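Local structure of mbDLG-3 protein (6X1N) at residues E57-L62 with L93-G98; V36-S41 with Q67-A72. The protein probably binds the C-terminal tails of partner proteins through this PDZ domain, the third of a choanoflagellate Dlg scaffold that may also bind protein kinases. All blocks are in the same frame, centred on the assembly; numbering follows the deposited sequence.

Contact 1 of 2, residues E57-L62 with L93-G98; sequences EGDQIL and LTANPG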
# COMPACT_ATOMS: atom_id res chain seq x y z
N GLU A 57 7.02 5.64 -0.60
CA GLU A 57 6.64 5.49 -1.99
C GLU A 57 7.46 4.37 -2.62
O GLU A 57 8.65 4.21 -2.33
CB GLU A 57 6.89 6.80 -2.73
CG GLU A 57 6.47 6.68 -4.18
CD GLU A 57 6.55 7.98 -4.95
OE1 GLU A 57 6.68 9.06 -4.33
OE2 GLU A 57 6.49 7.88 -6.20
N GLY A 58 6.80 3.56 -3.45
CA GLY A 58 7.45 2.41 -4.05
C GLY A 58 7.40 1.15 -3.22
O GLY A 58 7.91 0.11 -3.67
N ASP A 59 6.80 1.19 -2.03
CA ASP A 59 6.56 -0.03 -1.27
C ASP A 59 5.43 -0.81 -1.90
O ASP A 59 4.40 -0.24 -2.29
CB ASP A 59 6.10 0.31 0.15
CG ASP A 59 7.21 0.78 1.06
OD1 ASP A 59 8.40 0.62 0.71
OD2 ASP A 59 6.85 1.24 2.17
N GLN A 60 5.59 -2.13 -1.97
CA GLN A 60 4.44 -2.99 -2.22
C GLN A 60 3.71 -3.22 -0.92
O GLN A 60 4.33 -3.53 0.11
CB GLN A 60 4.88 -4.32 -2.82
CG GLN A 60 3.68 -5.20 -3.10
CD GLN A 60 3.95 -6.34 -4.05
OE1 GLN A 60 5.09 -6.60 -4.44
NE2 GLN A 60 2.88 -7.05 -4.43
N ILE A 61 2.39 -3.03 -0.94
CA ILE A 61 1.53 -3.38 0.18
C ILE A 61 1.16 -4.84 -0.00
O ILE A 61 0.27 -5.17 -0.79
CB ILE A 61 0.29 -2.50 0.26
CG1 ILE A 61 0.63 -1.00 0.19
CG2 ILE A 61 -0.46 -2.81 1.55
CD1 ILE A 61 -0.61 -0.09 0.31
N LEU A 62 1.83 -5.73 0.73
CA LEU A 62 1.55 -7.16 0.59
C LEU A 62 0.23 -7.52 1.24
O LEU A 62 -0.51 -8.38 0.74
CB LEU A 62 2.70 -7.97 1.19
CG LEU A 62 4.04 -7.79 0.47
CD1 LEU A 62 5.20 -8.35 1.31
CD2 LEU A 62 4.01 -8.44 -0.90
N LEU A 93 4.62 -4.23 4.38
CA LEU A 93 5.20 -3.45 3.30
C LEU A 93 6.61 -3.94 3.00
O LEU A 93 7.34 -4.37 3.90
CB LEU A 93 5.37 -1.99 3.76
CG LEU A 93 4.10 -1.25 4.16
CD1 LEU A 93 4.44 0.10 4.78
CD2 LEU A 93 3.19 -1.06 2.97
N THR A 94 7.01 -3.83 1.74
CA THR A 94 8.41 -4.00 1.40
C THR A 94 8.71 -3.20 0.14
O THR A 94 7.86 -3.11 -0.75
CB THR A 94 8.77 -5.49 1.24
OG1 THR A 94 10.19 -5.66 1.27
CG2 THR A 94 8.19 -6.06 -0.06
N ALA A 95 9.88 -2.57 0.09
CA ALA A 95 10.23 -1.80 -1.09
C ALA A 95 10.34 -2.74 -2.28
O ALA A 95 10.97 -3.80 -2.19
CB ALA A 95 11.55 -1.07 -0.87
N ASN A 96 9.72 -2.38 -3.39
CA ASN A 96 9.75 -3.23 -4.58
C ASN A 96 9.93 -2.33 -5.79
O ASN A 96 8.99 -2.05 -6.54
CB ASN A 96 8.49 -4.10 -4.68
CG ASN A 96 8.56 -5.10 -5.80
OD1 ASN A 96 9.49 -5.08 -6.61
ND2 ASN A 96 7.55 -5.97 -5.89
N PRO A 97 11.15 -1.82 -5.99
CA PRO A 97 11.35 -0.84 -7.06
C PRO A 97 11.17 -1.41 -8.45
O PRO A 97 10.73 -0.68 -9.34
CB PRO A 97 12.79 -0.35 -6.82
CG PRO A 97 13.45 -1.46 -6.08
CD PRO A 97 12.38 -2.05 -5.20
N GLY A 98 11.49 -2.69 -8.66
CA GLY A 98 11.32 -3.26 -9.98
C GLY A 98 9.87 -3.26 -10.43
O GLY A 98 9.54 -2.77 -11.51
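Thr94 O is gripped twice from one strand: Gln60 N donates to it at 2.8 Å, and Asp59 CA approaches to 3.4 Å in a CA-H...O contact. The return bond, Thr94 N to Gln60 O (3.2 Å), makes an antiparallel hydrogen-bonded pair, and Asn96 N to Gly58 O (3.1 Å) carries the ladder past the strand end. On the face that carries Gln60 and Thr94, Gln60 stands extended with CG anti to its backbone N (chi1 -179°), alongside Asn96. Their amide planes lie 25° apart, and Asn96 ND2 donates to Gln60 OE1 at 2.9 Å; OE1 lies in the Asn96 amide plane, ND2 tilted 24° from that of the Gln60 C=O. Asn96 OD1 caps Met99 N, so both ends of that amide are held. With an alanine at Gln60, Asn96 ND2 would probably lose this acceptor, leaving its amide held by OD1 alone. On the face of Ile61 and Leu93, Ile61 CG1 meets Leu93 CD2 at 3.8 Å. Asp59 OD2 lies by Leu93 CD1, but its stronger partners are Arg6 (salt bridge) and Phe56 N. The ladder joins strands 59-64 and 88-95, with 38-43 on the other edge of 59-64 and Asn96 opening helix 97-102.

Contact 2 of 2, residues V36-S41 with Q67-A72; sequences VGIFIS and QDLALA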
# COMPACT_ATOMS: atom_id res chain seq x y z
N VAL A 36 1.49 -6.02 -11.36
CA VAL A 36 0.48 -6.57 -10.46
C VAL A 36 0.95 -6.27 -9.04
O VAL A 36 2.15 -6.16 -8.77
CB VAL A 36 0.28 -8.08 -10.75
CG1 VAL A 36 1.57 -8.85 -10.52
CG2 VAL A 36 -0.87 -8.67 -9.95
N GLY A 37 -0.01 -6.14 -8.13
CA GLY A 37 0.27 -5.77 -6.76
C GLY A 37 -0.14 -4.33 -6.47
O GLY A 37 -0.31 -3.50 -7.36
N ILE A 38 -0.32 -4.06 -5.19
CA ILE A 38 -0.71 -2.74 -4.70
C ILE A 38 0.54 -2.04 -4.19
O ILE A 38 1.36 -2.65 -3.50
CB ILE A 38 -1.74 -2.88 -3.57
CG1 ILE A 38 -3.00 -3.60 -4.08
CG2 ILE A 38 -2.08 -1.51 -2.98
CD1 ILE A 38 -3.64 -2.93 -5.27
N PHE A 39 0.69 -0.76 -4.52
CA PHE A 39 1.89 0.01 -4.19
C PHE A 39 1.54 1.35 -3.56
O PHE A 39 0.51 1.94 -3.86
CB PHE A 39 2.73 0.24 -5.44
CG PHE A 39 3.48 -0.97 -5.84
CD1 PHE A 39 2.84 -2.02 -6.46
CD2 PHE A 39 4.82 -1.10 -5.52
CE1 PHE A 39 3.53 -3.16 -6.78
CE2 PHE A 39 5.51 -2.24 -5.86
CZ PHE A 39 4.87 -3.27 -6.47
N ILE A 40 2.42 1.82 -2.68
CA ILE A 40 2.35 3.19 -2.19
C ILE A 40 2.86 4.10 -3.30
O ILE A 40 4.00 3.96 -3.75
CB ILE A 40 3.19 3.36 -0.92
CG1 ILE A 40 2.78 2.35 0.15
CG2 ILE A 40 3.12 4.81 -0.45
CD1 ILE A 40 1.59 2.69 0.92
N SER A 41 2.02 5.03 -3.74
CA SER A 41 2.39 5.96 -4.80
C SER A 41 2.72 7.37 -4.32
O SER A 41 3.23 8.16 -5.12
CB SER A 41 1.27 6.03 -5.86
OG SER A 41 0.04 6.36 -5.25
N GLN A 67 -5.85 -8.66 4.98
CA GLN A 67 -6.25 -9.03 3.63
C GLN A 67 -5.02 -9.11 2.73
O GLN A 67 -4.26 -8.15 2.63
CB GLN A 67 -7.24 -8.01 3.06
CG GLN A 67 -8.42 -7.73 3.99
CD GLN A 67 -9.09 -8.99 4.48
OE1 GLN A 67 -9.08 -9.29 5.68
NE2 GLN A 67 -9.67 -9.75 3.55
N ASP A 68 -4.84 -10.27 2.10
CA ASP A 68 -3.77 -10.46 1.12
C ASP A 68 -4.08 -9.62 -0.12
O ASP A 68 -5.11 -9.83 -0.77
CB ASP A 68 -3.76 -11.95 0.77
CG ASP A 68 -2.63 -12.33 -0.17
OD1 ASP A 68 -2.04 -11.48 -0.86
OD2 ASP A 68 -2.32 -13.54 -0.23
N LEU A 69 -3.19 -8.69 -0.45
CA LEU A 69 -3.40 -7.80 -1.59
C LEU A 69 -2.58 -8.18 -2.82
O LEU A 69 -2.45 -7.36 -3.74
CB LEU A 69 -3.14 -6.35 -1.20
CG LEU A 69 -4.04 -5.79 -0.10
CD1 LEU A 69 -3.70 -4.32 0.15
CD2 LEU A 69 -5.51 -5.94 -0.43
N ALA A 70 -2.06 -9.41 -2.89
CA ALA A 70 -1.20 -9.77 -4.02
C ALA A 70 -1.90 -9.53 -5.35
O ALA A 70 -1.26 -9.10 -6.32
CB ALA A 70 -0.76 -11.23 -3.90
N LEU A 71 -3.20 -9.84 -5.43
CA LEU A 71 -3.94 -9.79 -6.68
C LEU A 71 -5.03 -8.72 -6.67
O LEU A 71 -5.91 -8.74 -7.53
CB LEU A 71 -4.54 -11.15 -7.02
CG LEU A 71 -3.60 -12.36 -7.08
CD1 LEU A 71 -4.40 -13.61 -7.43
CD2 LEU A 71 -2.52 -12.12 -8.09
N ALA A 72 -4.99 -7.80 -5.71
CA ALA A 72 -6.06 -6.82 -5.59
C ALA A 72 -6.00 -5.82 -6.73
O ALA A 72 -4.93 -5.47 -7.23
CB ALA A 72 -5.95 -6.09 -4.25
O HOH W 1 -2.89 -6.95 -8.38
O HOH W 2 0.18 -6.23 -3.35
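No direct hydrogen bond joins Ile38 and Gly37 to the turn at Leu69-Ala72, although the backbones run close; two waters carry the polar link instead. One accepts from Ile38 N at 2.9 Å and donates to Leu69 O. The other accepts from Gly37 N at 3.0 Å and lies 2.8 Å from Ala72 O, with a longer, weak approach to Ala70 O; more acceptors surround this water than it has protons, so not all of them can be served at once. The nearest direct pairing of backbone polar atoms, Gly37 N to Ala70 O, is 3.7 Å, too long for a bond.

Beside the two waters the contact turns apolar, and Ile38 carries it. With CG1 beside the backbone N (chi1 -60°) and CD1 folded back (chi2 -56°), the branch runs over the inside of the turn: CG1 meets Leu69 CB at 4.0 Å and Ala72 CB at 3.9 Å, while CD1 lies against Ala72 O. At the outer end Val36 CG2 rests on Ala70 O and more loosely on Leu71 CD2. Gly37 has positive phi (107°), where a side chain would strike the preceding carbonyl oxygen and be crowded by Phe39 CE1.

Two bonds within the segment shape the turn. Ala70 N donates to Asp68 OD1 in an Asx turn, and Ala72 N donates to Leu69 O at 3.2 Å, closing a type I turn; Leu69 O therefore serves a water and a backbone N together. Leu69 also packs on Ile61 and Met64, and Ile38 on Pro24. This turn links strand 67-68 to helix 74-82, the helix that in the PDZ fold forms one wall of the peptide-binding groove, with strand 19-22 as the other.

Overall arrangement
Strand 59-64 ties the two contacts together, for it pairs with 88-95 in contact 1 and, along its other edge, with strand 38-43 of contact 2; it also pairs with 67-68 of contact 2. Ile61 N to Ile38 O and Gly58 N to Ile40 O are probable hydrogen bonds between them. Both are partly buried, but contact 2 is centred nearer the centre of the chain, about 6 Å from it against about 8 Å for contact 1. Contact 1 is a continuous direct ladder between two strands, with an amide pair at the start of the C-terminal helix and 430 Å² buried. Contact 2, at 242 Å², joins residues 36-38 to a turn, and its polar links pass through water while isoleucine and leucine supply a buried apolar patch.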